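Local atomic coordinates of protein Niban 2 (Homo sapiens, PDB entry 7CTP), a protein that may suppress apoptosis and may promote melanoma cell invasion, represented here by a fragment that joins a PH domain to a large helical region. Residues K122-S126 against V127-L131; F171-T175 against E176-D180; K315-L318 against A319-R323; A432-H435 against M436-Q439; L531-N534 against T535-V539. All blocks are in the same frame, centred on the assembly; numbering follows the deposited sequence.

Interaction 1: K122-S126 against V127-L131; sequences KILTS and VDQYL
The Tyr130 ring meets Leu124 at its rim: methyl CD2 approaches near the ring plane, while farther up the two side chains Leu124 CG and Tyr130 CB lie 4.3 Å apart. Outside this turn the same ring packs edge-to-face with Tyr170 and at about a right angle to His168, and its hydroxyl is hydrogen-bonded to both of these residues. The second flat group, the Gln129 amide, uses its oxygen: OE1 accepts a weak bond from Thr125 N at 3.5 Å. The chain leading there is stretched out from CA to CD (chi2 -178°) and passes Ser126 OG, with Gln129 CG 3.4 Å from that hydroxyl. Ser126 is the N-cap of helix 127-134; its OG accepts from Gln129 N at 3.0 Å along a nearly straight N-H, and its carbonyl O takes Tyr130 N. Because Gln129 turns back to Thr125 N and not to Ser126 N, the capping box is not closed. With an alanine in place of Ser126, Gln129 N is likely to lose its capping acceptor and the first turn to fray more easily. Within the PH domain, the turn carries edge strand 122-124, paired with strand 157-162, into helix 127-134, whose Tyr130 also touches helix 260-337.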
loop_
_atom_site.group_PDB
_atom_site.type_symbol
_atom_site.label_atom_id
_atom_site.label_comp_id
_atom_site.label_asym_id
_atom_site.label_seq_id
_atom_site.Cartn_x
_atom_site.Cartn_y
_atom_site.Cartn_z
ATOM N N LYS A 122 0.265 -8.212 -10.227
ATOM C CA LYS A 122 1.652 -8.670 -10.259
ATOM C C LYS A 122 2.059 -8.844 -11.715
ATOM O O LYS A 122 1.222 -9.183 -12.552
ATOM C CB LYS A 122 1.832 -10.014 -9.532
ATOM C CG LYS A 122 1.389 -10.025 -8.081
ATOM C CD LYS A 122 2.406 -9.312 -7.193
ATOM C CE LYS A 122 2.212 -9.683 -5.719
ATOM N NZ LYS A 122 1.412 -8.658 -4.983
ATOM N N ILE A 123 3.348 -8.634 -12.014
ATOM C CA ILE A 123 3.866 -8.759 -13.378
ATOM C C ILE A 123 4.597 -10.083 -13.528
ATOM O O ILE A 123 5.425 -10.438 -12.682
ATOM C CB ILE A 123 4.808 -7.598 -13.739
ATOM C CG1 ILE A 123 4.076 -6.260 -13.688
ATOM C CG2 ILE A 123 5.417 -7.817 -15.131
ATOM C CD1 ILE A 123 5.031 -5.085 -13.504
ATOM N N LEU A 124 4.305 -10.805 -14.612
ATOM C CA LEU A 124 5.046 -12.004 -14.995
ATOM C C LEU A 124 5.729 -11.745 -16.329
ATOM O O LEU A 124 5.155 -11.100 -17.213
ATOM C CB LEU A 124 4.123 -13.228 -15.123
ATOM C CG LEU A 124 3.370 -13.803 -13.922
ATOM C CD1 LEU A 124 4.290 -14.026 -12.734
ATOM C CD2 LEU A 124 2.182 -12.918 -13.541
ATOM N N THR A 125 6.958 -12.245 -16.487
ATOM C CA THR A 125 7.679 -12.047 -17.741
ATOM C C THR A 125 7.844 -13.340 -18.535
ATOM O O THR A 125 8.710 -13.412 -19.416
ATOM C CB THR A 125 9.051 -11.417 -17.492
ATOM O OG1 THR A 125 9.764 -12.213 -16.548
ATOM C CG2 THR A 125 8.906 -10.023 -16.928
ATOM N N SER A 126 7.049 -14.365 -18.239
ATOM C CA SER A 126 7.040 -15.554 -19.079
ATOM C C SER A 126 5.670 -16.204 -18.995
ATOM O O SER A 126 4.991 -16.136 -17.961
ATOM C CB SER A 126 8.156 -16.533 -18.683
ATOM O OG SER A 126 7.720 -17.514 -17.762
ATOM N N VAL A 127 5.257 -16.804 -20.111
ATOM C CA VAL A 127 3.967 -17.480 -20.138
ATOM C C VAL A 127 3.957 -18.631 -19.142
ATOM O O VAL A 127 2.956 -18.869 -18.453
ATOM C CB VAL A 127 3.635 -17.961 -21.562
ATOM C CG1 VAL A 127 2.375 -18.807 -21.533
ATOM C CG2 VAL A 127 3.443 -16.773 -22.487
ATOM N N ASP A 128 5.076 -19.359 -19.036
ATOM C CA ASP A 128 5.090 -20.516 -18.150
ATOM C C ASP A 128 4.918 -20.101 -16.698
ATOM O O ASP A 128 4.195 -20.760 -15.942
ATOM C CB ASP A 128 6.379 -21.305 -18.308
ATOM C CG ASP A 128 6.277 -22.667 -17.685
ATOM O OD1 ASP A 128 5.400 -23.450 -18.121
ATOM O OD2 ASP A 128 7.039 -22.938 -16.737
ATOM N N GLN A 129 5.585 -19.016 -16.293
ATOM C CA GLN A 129 5.391 -18.478 -14.949
ATOM C C GLN A 129 3.928 -18.178 -14.681
ATOM O O GLN A 129 3.430 -18.420 -13.575
ATOM C CB GLN A 129 6.197 -17.195 -14.767
ATOM C CG GLN A 129 7.634 -17.367 -14.383
ATOM C CD GLN A 129 8.312 -16.027 -14.193
ATOM O OE1 GLN A 129 7.708 -14.972 -14.431
ATOM N NE2 GLN A 129 9.564 -16.055 -13.766
ATOM N N TYR A 130 3.238 -17.611 -15.674
ATOM C CA TYR A 130 1.825 -17.270 -15.521
ATOM C C TYR A 130 0.967 -18.522 -15.409
ATOM O O TYR A 130 0.093 -18.615 -14.540
ATOM C CB TYR A 130 1.371 -16.413 -16.695
ATOM C CG TYR A 130 -0.117 -16.203 -16.763
ATOM C CD1 TYR A 130 -0.769 -15.365 -15.851
ATOM C CD2 TYR A 130 -0.879 -16.846 -17.731
ATOM C CE1 TYR A 130 -2.150 -15.174 -15.918
ATOM C CE2 TYR A 130 -2.245 -16.672 -17.801
ATOM C CZ TYR A 130 -2.877 -15.835 -16.893
ATOM O OH TYR A 130 -4.237 -15.674 -16.982
ATOM N N LEU A 131 1.202 -19.496 -16.288
ATOM C CA LEU A 131 0.438 -20.739 -16.236
ATOM C C LEU A 131 0.683 -21.488 -14.936
ATOM O O LEU A 131 -0.223 -22.152 -14.426
ATOM C CB LEU A 131 0.791 -21.626 -17.435
ATOM C CG LEU A 131 0.374 -21.079 -18.807
ATOM C CD1 LEU A 131 0.812 -22.053 -19.881
ATOM C CD2 LEU A 131 -1.123 -20.835 -18.880
#

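Interaction 2: F171-T175 against E176-D180; sequences FCMMT and EAEQD
Thr175 is the N-cap of helix 176-194, the long C-terminal helix of the PH domain, at the corner where strand 169-173, the last strand in sequence, turns into that helix. Two hydrogen bonds hold the corner. The N-cap hydroxyl, Thr175 OG1, accepts from Glu178 N at 3.0 Å, and Thr175 O takes Gln179 N, also at 3.0 Å, as the first backbone bond of the helix. The hydroxyl reaches the amide because it is tucked between the backbone N and the carbonyl carbon (chi1 66°), which leaves CG2 beside the N.

The apolar contacts lie on the sheet side. Met173 crosses Glu178 at a slant and touches it through its aliphatic base, CB to CB at 3.8 Å; its chain then bends at chi2 (82°), so that SD passes Gln179 CA at 4.1 Å. Met173 is buried, leaning also on Leu74 and Leu159 of the adjacent strands. Gln179 heads the other way, its NE2 bonded to Pro158 O, and thereby ties the first turn of the helix to strand 157-162.

Among polar groups, the extended Glu178 chain folds back along the cap: CG lies 3.3 Å from Thr175 OG1, and carboxylate oxygen OE2 stops 3.6 Å from Met174 N.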
loop_
_atom_site.group_PDB
_atom_site.type_symbol
_atom_site.label_atom_id
_atom_site.label_comp_id
_atom_site.label_asym_id
_atom_site.label_seq_id
_atom_site.Cartn_x
_atom_site.Cartn_y
_atom_site.Cartn_z
ATOM N N PHE A 171 0.462 -8.850 -22.692
ATOM C CA PHE A 171 1.198 -7.988 -23.605
ATOM C C PHE A 171 2.445 -8.713 -24.090
ATOM O O PHE A 171 2.930 -9.645 -23.449
ATOM C CB PHE A 171 1.630 -6.683 -22.928
ATOM C CG PHE A 171 0.506 -5.912 -22.295
ATOM C CD1 PHE A 171 -0.415 -5.243 -23.078
ATOM C CD2 PHE A 171 0.391 -5.839 -20.916
ATOM C CE1 PHE A 171 -1.448 -4.515 -22.490
ATOM C CE2 PHE A 171 -0.632 -5.125 -20.326
ATOM C CZ PHE A 171 -1.554 -4.460 -21.113
ATOM N N CYS A 172 2.987 -8.274 -25.223
ATOM C CA CYS A 172 4.364 -8.642 -25.524
ATOM C C CYS A 172 5.031 -7.487 -26.263
ATOM O O CYS A 172 4.374 -6.590 -26.805
ATOM C CB CYS A 172 4.467 -9.983 -26.289
ATOM S SG CYS A 172 3.834 -10.014 -27.933
ATOM N N MET A 173 6.356 -7.491 -26.203
ATOM C CA MET A 173 7.192 -6.457 -26.784
ATOM C C MET A 173 8.156 -7.089 -27.778
ATOM O O MET A 173 8.399 -8.299 -27.770
ATOM C CB MET A 173 7.983 -5.699 -25.711
ATOM C CG MET A 173 7.123 -4.889 -24.755
ATOM S SD MET A 173 6.451 -5.941 -23.449
ATOM C CE MET A 173 5.226 -4.863 -22.728
ATOM N N MET A 174 8.721 -6.235 -28.621
ATOM C CA MET A 174 9.546 -6.719 -29.714
ATOM C C MET A 174 10.968 -7.029 -29.266
ATOM O O MET A 174 11.619 -7.911 -29.837
ATOM C CB MET A 174 9.550 -5.681 -30.827
ATOM C CG MET A 174 10.007 -6.218 -32.120
ATOM S SD MET A 174 9.054 -5.526 -33.464
ATOM C CE MET A 174 8.651 -3.917 -32.876
ATOM N N THR A 175 11.459 -6.324 -28.250
ATOM C CA THR A 175 12.839 -6.433 -27.807
ATOM C C THR A 175 12.885 -6.589 -26.296
ATOM O O THR A 175 11.995 -6.112 -25.581
ATOM C CB THR A 175 13.654 -5.197 -28.203
ATOM O OG1 THR A 175 13.154 -4.054 -27.501
ATOM C CG2 THR A 175 13.556 -4.943 -29.694
ATOM N N GLU A 176 13.944 -7.252 -25.816
ATOM C CA GLU A 176 14.181 -7.320 -24.376
ATOM C C GLU A 176 14.293 -5.928 -23.770
ATOM O O GLU A 176 13.908 -5.723 -22.612
ATOM C CB GLU A 176 15.442 -8.137 -24.083
ATOM C CG GLU A 176 15.721 -8.364 -22.593
ATOM C CD GLU A 176 17.018 -9.113 -22.341
ATOM O OE1 GLU A 176 17.039 -9.977 -21.438
ATOM O OE2 GLU A 176 18.017 -8.833 -23.038
ATOM N N ALA A 177 14.803 -4.962 -24.539
ATOM C CA ALA A 177 14.923 -3.597 -24.043
ATOM C C ALA A 177 13.553 -2.998 -23.757
ATOM O O ALA A 177 13.354 -2.331 -22.734
ATOM C CB ALA A 177 15.687 -2.732 -25.040
ATOM N N GLU A 178 12.593 -3.215 -24.661
ATOM C CA GLU A 178 11.252 -2.684 -24.446
ATOM C C GLU A 178 10.573 -3.392 -23.278
ATOM O O GLU A 178 9.901 -2.750 -22.462
ATOM C CB GLU A 178 10.430 -2.808 -25.730
ATOM C CG GLU A 178 10.856 -1.832 -26.832
ATOM C CD GLU A 178 9.952 -1.879 -28.056
ATOM O OE1 GLU A 178 10.152 -1.058 -28.977
ATOM O OE2 GLU A 178 9.044 -2.734 -28.101
ATOM N N GLN A 179 10.768 -4.713 -23.177
ATOM C CA GLN A 179 10.245 -5.499 -22.058
ATOM C C GLN A 179 10.742 -4.955 -20.722
ATOM O O GLN A 179 9.953 -4.749 -19.787
ATOM C CB GLN A 179 10.653 -6.967 -22.233
ATOM C CG GLN A 179 9.883 -7.974 -21.390
ATOM C CD GLN A 179 10.552 -9.336 -21.359
ATOM O OE1 GLN A 179 11.780 -9.440 -21.447
ATOM N NE2 GLN A 179 9.752 -10.389 -21.236
ATOM N N ASP A 180 12.050 -4.694 -20.624
ATOM C CA ASP A 180 12.636 -4.206 -19.378
ATOM C C ASP A 180 12.091 -2.838 -19.010
ATOM O O ASP A 180 11.862 -2.548 -17.830
ATOM C CB ASP A 180 14.161 -4.138 -19.495
ATOM C CG ASP A 180 14.815 -5.505 -19.513
ATOM O OD1 ASP A 180 14.142 -6.504 -19.186
ATOM O OD2 ASP A 180 16.011 -5.577 -19.866
#

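Interaction 3: K315-L318 against A319-R323; sequences KEHL and ASKIR
Lys315 O, Glu316 O, His317 O and Leu318 O each receive the amide four residues on, from Ala319 N to Ile322 N, in unbroken alpha-helical register, with the His317 O to Lys321 N bond longer than the others at 3.3 Å. His317 O is also gripped by a side chain: Ser320 OG donates to it at 2.6 Å. Ser320 can do so because chi1 of 73° holds OG between its own N and C, folded against the preceding turn.

A salt bridge spans two turns of helix 260-337. Glu316, bent at chi2 (43°), and Arg323, bent at chi3, cross at about a right angle, yet their charged ends lie nearly coplanar, the two planes only 9° apart. The guanidinium presents its two terminal nitrogens in a bidentate contact: NH1 donates to Glu316 OE1 at 3.1 Å and NH2 to Glu316 OE2 at 2.9 Å, each oxygen using its syn lone pair. This two-point hold should resist twisting of either group, and the Ala319 carbonyl carbon lies over one guanidinium face, toward its rim. On another side of the helix Lys321 CE comes obliquely to the His317 ring, 3.7 Å from NE2.

Leu318 and Ile322 form the apolar stripe, Leu318 CG resting 3.8 Å from Ile322 CD1. Both lean on helix 532-555, Leu318 on Thr535 and Ile322 on Tyr536, while Lys315 NZ is bonded to Phe529 O in the loop before it.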
loop_
_atom_site.group_PDB
_atom_site.type_symbol
_atom_site.label_atom_id
_atom_site.label_comp_id
_atom_site.label_asym_id
_atom_site.label_seq_id
_atom_site.Cartn_x
_atom_site.Cartn_y
_atom_site.Cartn_z
ATOM N N LYS A 315 -10.739 5.524 29.681
ATOM C CA LYS A 315 -9.922 4.589 28.909
ATOM C C LYS A 315 -8.889 3.904 29.803
ATOM O O LYS A 315 -8.711 2.679 29.746
ATOM C CB LYS A 315 -9.254 5.328 27.744
ATOM C CG LYS A 315 -8.814 4.430 26.575
ATOM C CD LYS A 315 -8.381 5.239 25.330
ATOM C CE LYS A 315 -9.571 5.835 24.547
ATOM N NZ LYS A 315 -9.824 5.182 23.200
ATOM N N GLU A 316 -8.234 4.676 30.677
ATOM C CA GLU A 316 -7.209 4.114 31.557
ATOM C C GLU A 316 -7.812 3.174 32.596
ATOM O O GLU A 316 -7.191 2.167 32.963
ATOM C CB GLU A 316 -6.422 5.246 32.221
ATOM C CG GLU A 316 -5.335 4.823 33.225
ATOM C CD GLU A 316 -4.479 3.645 32.765
ATOM O OE1 GLU A 316 -4.279 2.714 33.578
ATOM O OE2 GLU A 316 -3.992 3.655 31.612
ATOM N N HIS A 317 -9.024 3.468 33.075
ATOM C CA HIS A 317 -9.676 2.563 34.018
ATOM C C HIS A 317 -10.003 1.231 33.354
ATOM O O HIS A 317 -9.769 0.164 33.932
ATOM C CB HIS A 317 -10.936 3.206 34.592
ATOM C CG HIS A 317 -11.646 2.356 35.603
ATOM N ND1 HIS A 317 -12.876 1.780 35.361
ATOM C CD2 HIS A 317 -11.299 1.987 36.859
ATOM C CE1 HIS A 317 -13.254 1.092 36.424
ATOM N NE2 HIS A 317 -12.316 1.203 37.347
ATOM N N LEU A 318 -10.557 1.276 32.138
ATOM C CA LEU A 318 -10.798 0.046 31.388
ATOM C C LEU A 318 -9.501 -0.720 31.169
ATOM O O LEU A 318 -9.443 -1.940 31.370
ATOM C CB LEU A 318 -11.459 0.378 30.051
ATOM C CG LEU A 318 -11.669 -0.739 29.030
ATOM C CD1 LEU A 318 -12.629 -1.799 29.560
ATOM C CD2 LEU A 318 -12.178 -0.129 27.723
ATOM N N ALA A 319 -8.448 -0.015 30.757
ATOM C CA ALA A 319 -7.174 -0.678 30.494
ATOM C C ALA A 319 -6.656 -1.376 31.742
ATOM O O ALA A 319 -6.106 -2.480 31.662
ATOM C CB ALA A 319 -6.149 0.330 29.975
ATOM N N SER A 320 -6.836 -0.750 32.909
ATOM C CA SER A 320 -6.331 -1.334 34.147
ATOM C C SER A 320 -7.007 -2.662 34.441
ATOM O O SER A 320 -6.359 -3.605 34.907
ATOM C CB SER A 320 -6.534 -0.365 35.311
ATOM O OG SER A 320 -7.911 -0.311 35.666
ATOM N N LYS A 321 -8.311 -2.762 34.159
ATOM C CA LYS A 321 -9.040 -4.003 34.397
ATOM C C LYS A 321 -8.655 -5.071 33.380
ATOM O O LYS A 321 -8.602 -6.263 33.706
ATOM C CB LYS A 321 -10.541 -3.743 34.341
ATOM C CG LYS A 321 -11.034 -2.750 35.372
ATOM C CD LYS A 321 -10.860 -3.275 36.790
ATOM C CE LYS A 321 -11.566 -2.355 37.786
ATOM N NZ LYS A 321 -10.728 -2.091 38.990
ATOM N N ILE A 322 -8.407 -4.662 32.138
ATOM C CA ILE A 322 -7.959 -5.611 31.121
ATOM C C ILE A 322 -6.552 -6.115 31.442
ATOM O O ILE A 322 -6.265 -7.315 31.334
ATOM C CB ILE A 322 -8.032 -4.957 29.731
ATOM C CG1 ILE A 322 -9.493 -4.675 29.359
ATOM C CG2 ILE A 322 -7.345 -5.829 28.682
ATOM C CD1 ILE A 322 -9.635 -3.839 28.087
ATOM N N ARG A 323 -5.658 -5.200 31.837
ATOM C CA ARG A 323 -4.301 -5.563 32.244
ATOM C C ARG A 323 -4.319 -6.621 33.339
ATOM O O ARG A 323 -3.644 -7.655 33.237
ATOM C CB ARG A 323 -3.550 -4.325 32.730
ATOM C CG ARG A 323 -2.805 -3.564 31.675
ATOM C CD ARG A 323 -1.949 -2.474 32.299
ATOM N NE ARG A 323 -2.122 -1.193 31.616
ATOM C CZ ARG A 323 -2.789 -0.157 32.116
ATOM N NH1 ARG A 323 -3.345 -0.233 33.318
ATOM N NH2 ARG A 323 -2.891 0.964 31.415
#

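Interaction 4: A432-H435 against M436-Q439; sequences AQIH and MREQ
Gln439 N donates to His435 O at 2.9 Å, the shortest of four backbone bonds that carry an alpha helix from residues 432-435 into 436-439. Beside it runs a side-chain bond: His435 ND1 points to Glu438 OE2 at 3.3 Å, weak and bent (136° at the hydrogen), with ring and carboxylate planes 66° apart. Glu438 reaches it with CG beside its own backbone N (chi1 -68°) and the rest of the chain stretched out; its other oxygen, OE1, lies 3.6 Å from Ile434 CG2, so the carboxylate spans one methyl and one imidazole. These residues belong to helix 422-455, whose flank around His435 and Gln439 packs on Phe357 of helix 342-378 and Val486 of helix 464-511. Were a leucine to replace Glu438, His435 ND1 would probably be left without this acceptor. Around the helix, Ile434 and Arg437 lie side by side. Methyl CD1 of Ile434 sits 3.6 Å above one face of the Arg437 guanidinium, offset toward the rim, nearest to NH2. Arg437 NH1 is meanwhile bonded to His192 ND1 in helix 176-194, the PH domain's C-terminal helix. Farther back, Met436 CE reaches Ala432 CB at 4.3 Å, and both side chains touch Met408.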
loop_
_atom_site.group_PDB
_atom_site.type_symbol
_atom_site.label_atom_id
_atom_site.label_comp_id
_atom_site.label_asym_id
_atom_site.label_seq_id
_atom_site.Cartn_x
_atom_site.Cartn_y
_atom_site.Cartn_z
ATOM N N ALA A 432 8.275 0.201 1.997
ATOM C CA ALA A 432 9.630 0.759 1.985
ATOM C C ALA A 432 9.893 1.557 0.711
ATOM O O ALA A 432 10.519 2.626 0.755
ATOM C CB ALA A 432 10.666 -0.356 2.144
ATOM N N GLN A 433 9.428 1.055 -0.435
ATOM C CA GLN A 433 9.676 1.743 -1.699
ATOM C C GLN A 433 8.906 3.055 -1.772
ATOM O O GLN A 433 9.421 4.058 -2.284
ATOM C CB GLN A 433 9.321 0.826 -2.868
ATOM C CG GLN A 433 10.241 -0.386 -2.934
ATOM C CD GLN A 433 9.864 -1.383 -4.011
ATOM O OE1 GLN A 433 8.714 -1.453 -4.445
ATOM N NE2 GLN A 433 10.846 -2.177 -4.440
ATOM N N ILE A 434 7.683 3.082 -1.241
ATOM C CA ILE A 434 6.928 4.336 -1.227
ATOM C C ILE A 434 7.643 5.377 -0.370
ATOM O O ILE A 434 7.736 6.553 -0.748
ATOM C CB ILE A 434 5.481 4.092 -0.750
ATOM C CG1 ILE A 434 4.632 3.506 -1.888
ATOM C CG2 ILE A 434 4.840 5.387 -0.247
ATOM C CD1 ILE A 434 4.461 4.420 -3.089
ATOM N N HIS A 435 8.175 4.962 0.786
ATOM C CA HIS A 435 8.954 5.886 1.606
ATOM C C HIS A 435 10.163 6.410 0.840
ATOM O O HIS A 435 10.515 7.589 0.958
ATOM C CB HIS A 435 9.422 5.225 2.904
ATOM C CG HIS A 435 8.337 4.980 3.908
ATOM N ND1 HIS A 435 7.521 5.982 4.389
ATOM C CD2 HIS A 435 7.962 3.848 4.552
ATOM C CE1 HIS A 435 6.674 5.472 5.269
ATOM N NE2 HIS A 435 6.922 4.179 5.387
ATOM N N MET A 436 10.826 5.546 0.061
ATOM C CA MET A 436 11.980 6.008 -0.708
ATOM C C MET A 436 11.574 7.069 -1.718
ATOM O O MET A 436 12.288 8.061 -1.908
ATOM C CB MET A 436 12.662 4.834 -1.414
ATOM C CG MET A 436 13.387 3.907 -0.482
ATOM S SD MET A 436 14.018 2.478 -1.386
ATOM C CE MET A 436 14.034 1.279 -0.066
ATOM N N ARG A 437 10.431 6.877 -2.378
ATOM C CA ARG A 437 9.949 7.866 -3.335
ATOM C C ARG A 437 9.652 9.188 -2.641
ATOM O O ARG A 437 10.016 10.263 -3.136
ATOM C CB ARG A 437 8.707 7.345 -4.052
ATOM C CG ARG A 437 8.296 8.169 -5.270
ATOM C CD ARG A 437 7.103 7.547 -5.986
ATOM N NE ARG A 437 5.869 7.673 -5.199
ATOM C CZ ARG A 437 4.652 7.447 -5.683
ATOM N NH1 ARG A 437 4.506 7.091 -6.954
ATOM N NH2 ARG A 437 3.583 7.583 -4.901
ATOM N N GLU A 438 9.001 9.118 -1.479
ATOM C CA GLU A 438 8.692 10.324 -0.714
ATOM C C GLU A 438 9.964 11.065 -0.332
ATOM O O GLU A 438 10.061 12.286 -0.500
ATOM C CB GLU A 438 7.885 9.952 0.532
ATOM C CG GLU A 438 6.485 9.453 0.211
ATOM C CD GLU A 438 5.804 8.780 1.392
ATOM O OE1 GLU A 438 4.566 8.629 1.338
ATOM O OE2 GLU A 438 6.498 8.392 2.357
ATOM N N GLN A 439 10.959 10.341 0.179
ATOM C CA GLN A 439 12.164 11.018 0.659
ATOM C C GLN A 439 12.971 11.602 -0.495
ATOM O O GLN A 439 13.601 12.658 -0.345
ATOM C CB GLN A 439 13.008 10.070 1.497
ATOM C CG GLN A 439 12.367 9.725 2.836
ATOM C CD GLN A 439 11.777 10.944 3.532
ATOM O OE1 GLN A 439 12.490 11.896 3.850
ATOM N NE2 GLN A 439 10.471 10.917 3.775
#

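Interaction 5: L531-N534 against T535-V539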
loop_
_atom_site.group_PDB
_atom_site.type_symbol
_atom_site.label_atom_id
_atom_site.label_comp_id
_atom_site.label_asym_id
_atom_site.label_seq_id
_atom_site.Cartn_x
_atom_site.Cartn_y
_atom_site.Cartn_z
ATOM N N LEU A 531 -13.410 1.551 22.783
ATOM C CA LEU A 531 -13.842 0.198 22.454
ATOM C C LEU A 531 -13.057 -0.804 23.290
ATOM O O LEU A 531 -11.838 -0.674 23.429
ATOM C CB LEU A 531 -13.617 -0.099 20.966
ATOM C CG LEU A 531 -14.536 0.641 19.995
ATOM C CD1 LEU A 531 -14.064 0.475 18.552
ATOM C CD2 LEU A 531 -15.953 0.132 20.151
ATOM N N VAL A 532 -13.757 -1.801 23.840
ATOM C CA VAL A 532 -13.076 -2.855 24.598
ATOM C C VAL A 532 -11.955 -3.455 23.766
ATOM O O VAL A 532 -10.817 -3.613 24.226
ATOM C CB VAL A 532 -14.074 -3.939 25.038
ATOM C CG1 VAL A 532 -13.322 -5.152 25.572
ATOM C CG2 VAL A 532 -15.029 -3.402 26.092
ATOM N N GLU A 533 -12.258 -3.781 22.512
ATOM C CA GLU A 533 -11.278 -4.465 21.680
ATOM C C GLU A 533 -10.039 -3.608 21.444
ATOM O O GLU A 533 -8.909 -4.096 21.558
ATOM C CB GLU A 533 -11.911 -4.863 20.357
ATOM C CG GLU A 533 -11.016 -5.743 19.536
ATOM C CD GLU A 533 -10.974 -7.185 20.003
ATOM O OE1 GLU A 533 -11.967 -7.651 20.600
ATOM O OE2 GLU A 533 -9.944 -7.854 19.746
ATOM N N ASN A 534 -10.227 -2.328 21.099
ATOM C CA ASN A 534 -9.091 -1.450 20.835
ATOM C C ASN A 534 -8.256 -1.222 22.088
ATOM O O ASN A 534 -7.024 -1.143 22.019
ATOM C CB ASN A 534 -9.569 -0.101 20.299
ATOM C CG ASN A 534 -10.076 -0.184 18.884
ATOM O OD1 ASN A 534 -10.954 -0.988 18.577
ATOM N ND2 ASN A 534 -9.518 0.646 18.003
ATOM N N THR A 535 -8.917 -1.068 23.232
ATOM C CA THR A 535 -8.197 -0.889 24.487
ATOM C C THR A 535 -7.392 -2.138 24.823
ATOM O O THR A 535 -6.210 -2.058 25.187
ATOM C CB THR A 535 -9.183 -0.553 25.600
ATOM O OG1 THR A 535 -9.920 0.630 25.239
ATOM C CG2 THR A 535 -8.441 -0.299 26.911
ATOM N N TYR A 536 -8.014 -3.307 24.668
ATOM C CA TYR A 536 -7.312 -4.575 24.844
ATOM C C TYR A 536 -6.101 -4.676 23.920
ATOM O O TYR A 536 -5.006 -5.060 24.347
ATOM C CB TYR A 536 -8.289 -5.723 24.602
ATOM C CG TYR A 536 -7.641 -7.069 24.321
ATOM C CD1 TYR A 536 -6.940 -7.745 25.313
ATOM C CD2 TYR A 536 -7.768 -7.676 23.077
ATOM C CE1 TYR A 536 -6.364 -8.983 25.068
ATOM C CE2 TYR A 536 -7.198 -8.917 22.821
ATOM C CZ TYR A 536 -6.498 -9.563 23.820
ATOM O OH TYR A 536 -5.933 -10.797 23.563
ATOM N N GLU A 537 -6.274 -4.321 22.644
ATOM C CA GLU A 537 -5.151 -4.404 21.715
ATOM C C GLU A 537 -4.041 -3.430 22.091
ATOM O O GLU A 537 -2.857 -3.725 21.888
ATOM C CB GLU A 537 -5.629 -4.170 20.281
ATOM C CG GLU A 537 -6.542 -5.280 19.782
ATOM C CD GLU A 537 -6.835 -5.195 18.299
ATOM O OE1 GLU A 537 -6.265 -4.314 17.616
ATOM O OE2 GLU A 537 -7.635 -6.033 17.821
ATOM N N GLU A 538 -4.395 -2.266 22.651
ATOM C CA GLU A 538 -3.371 -1.341 23.133
ATOM C C GLU A 538 -2.629 -1.922 24.334
ATOM O O GLU A 538 -1.419 -1.707 24.484
ATOM C CB GLU A 538 -3.993 0.012 23.504
ATOM C CG GLU A 538 -4.492 0.828 22.314
ATOM C CD GLU A 538 -5.124 2.154 22.730
ATOM O OE1 GLU A 538 -6.038 2.639 22.023
ATOM O OE2 GLU A 538 -4.706 2.706 23.769
ATOM N N VAL A 539 -3.335 -2.648 25.204
ATOM C CA VAL A 539 -2.677 -3.316 26.328
ATOM C C VAL A 539 -1.663 -4.333 25.815
ATOM O O VAL A 539 -0.520 -4.398 26.284
ATOM C CB VAL A 539 -3.717 -3.971 27.254
ATOM C CG1 VAL A 539 -3.042 -4.977 28.204
ATOM C CG2 VAL A 539 -4.454 -2.901 28.056
#
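Glu537 lies along the carbonyl of Glu533, one turn before it. Its CB stands 3.5 Å from Glu533 O, and CG, beside its own backbone N (chi1 -67°), comes closer, 3.2 Å from that oxygen. The extended chain carries CD away to 4.0 Å from Glu533 O. At the tip OE2 faces Glu533 OE2 at 3.5 Å, two carboxylates turned almost perpendicular (88°); beyond these residues OE1 makes a salt bridge to Arg213 and OE2 takes a bond from Gln217. Glu533 bends at chi2, and its OE2 also touches the rim of Tyr536, 4.0 Å from CD2.

On another side of helix 532-555, Leu531 O, at the N-cap, receives two groups of Thr535. The amide N donates at 3.0 Å; OG1 arrives at 2.9 Å from above the carbonyl plane. Thr535 thus satisfies its hydroxyl within the first turn while its methyl packs on helix 260-337. Asn534 ND2, meanwhile, is bonded to Gln34 OE1 on helix 10-48.

If both are ionised, the two neighbouring carboxylates would be expected to repel; Arg213 is likely to offset that charge, and its salt bridge, with the Gln217 bond, links helix 204-218 to this turn.

Interactions 1 and 2 belong to the PH domain: both turn a strand of the same antiparallel sheet into a helix under a hydroxyl N-cap, their centres are 14 Å apart, and Thr125 O packs on Gln179 NE2 at 3.7 Å. Interactions 3 and 5 pair at the opposite side of the chain, centres 9 Å apart, where helices 260-337 and 532-555 pack directly: Leu318 CD2 lies 3.4 Å from Thr535 OG1, and Arg323 CG 3.8 Å from Val539 CG1. Interaction 4 lies nearer the middle and touches none of the others: its centre is 27 Å from those of interactions 1 and 2, 31 Å from that of interaction 5 and 38 Å from that of interaction 3.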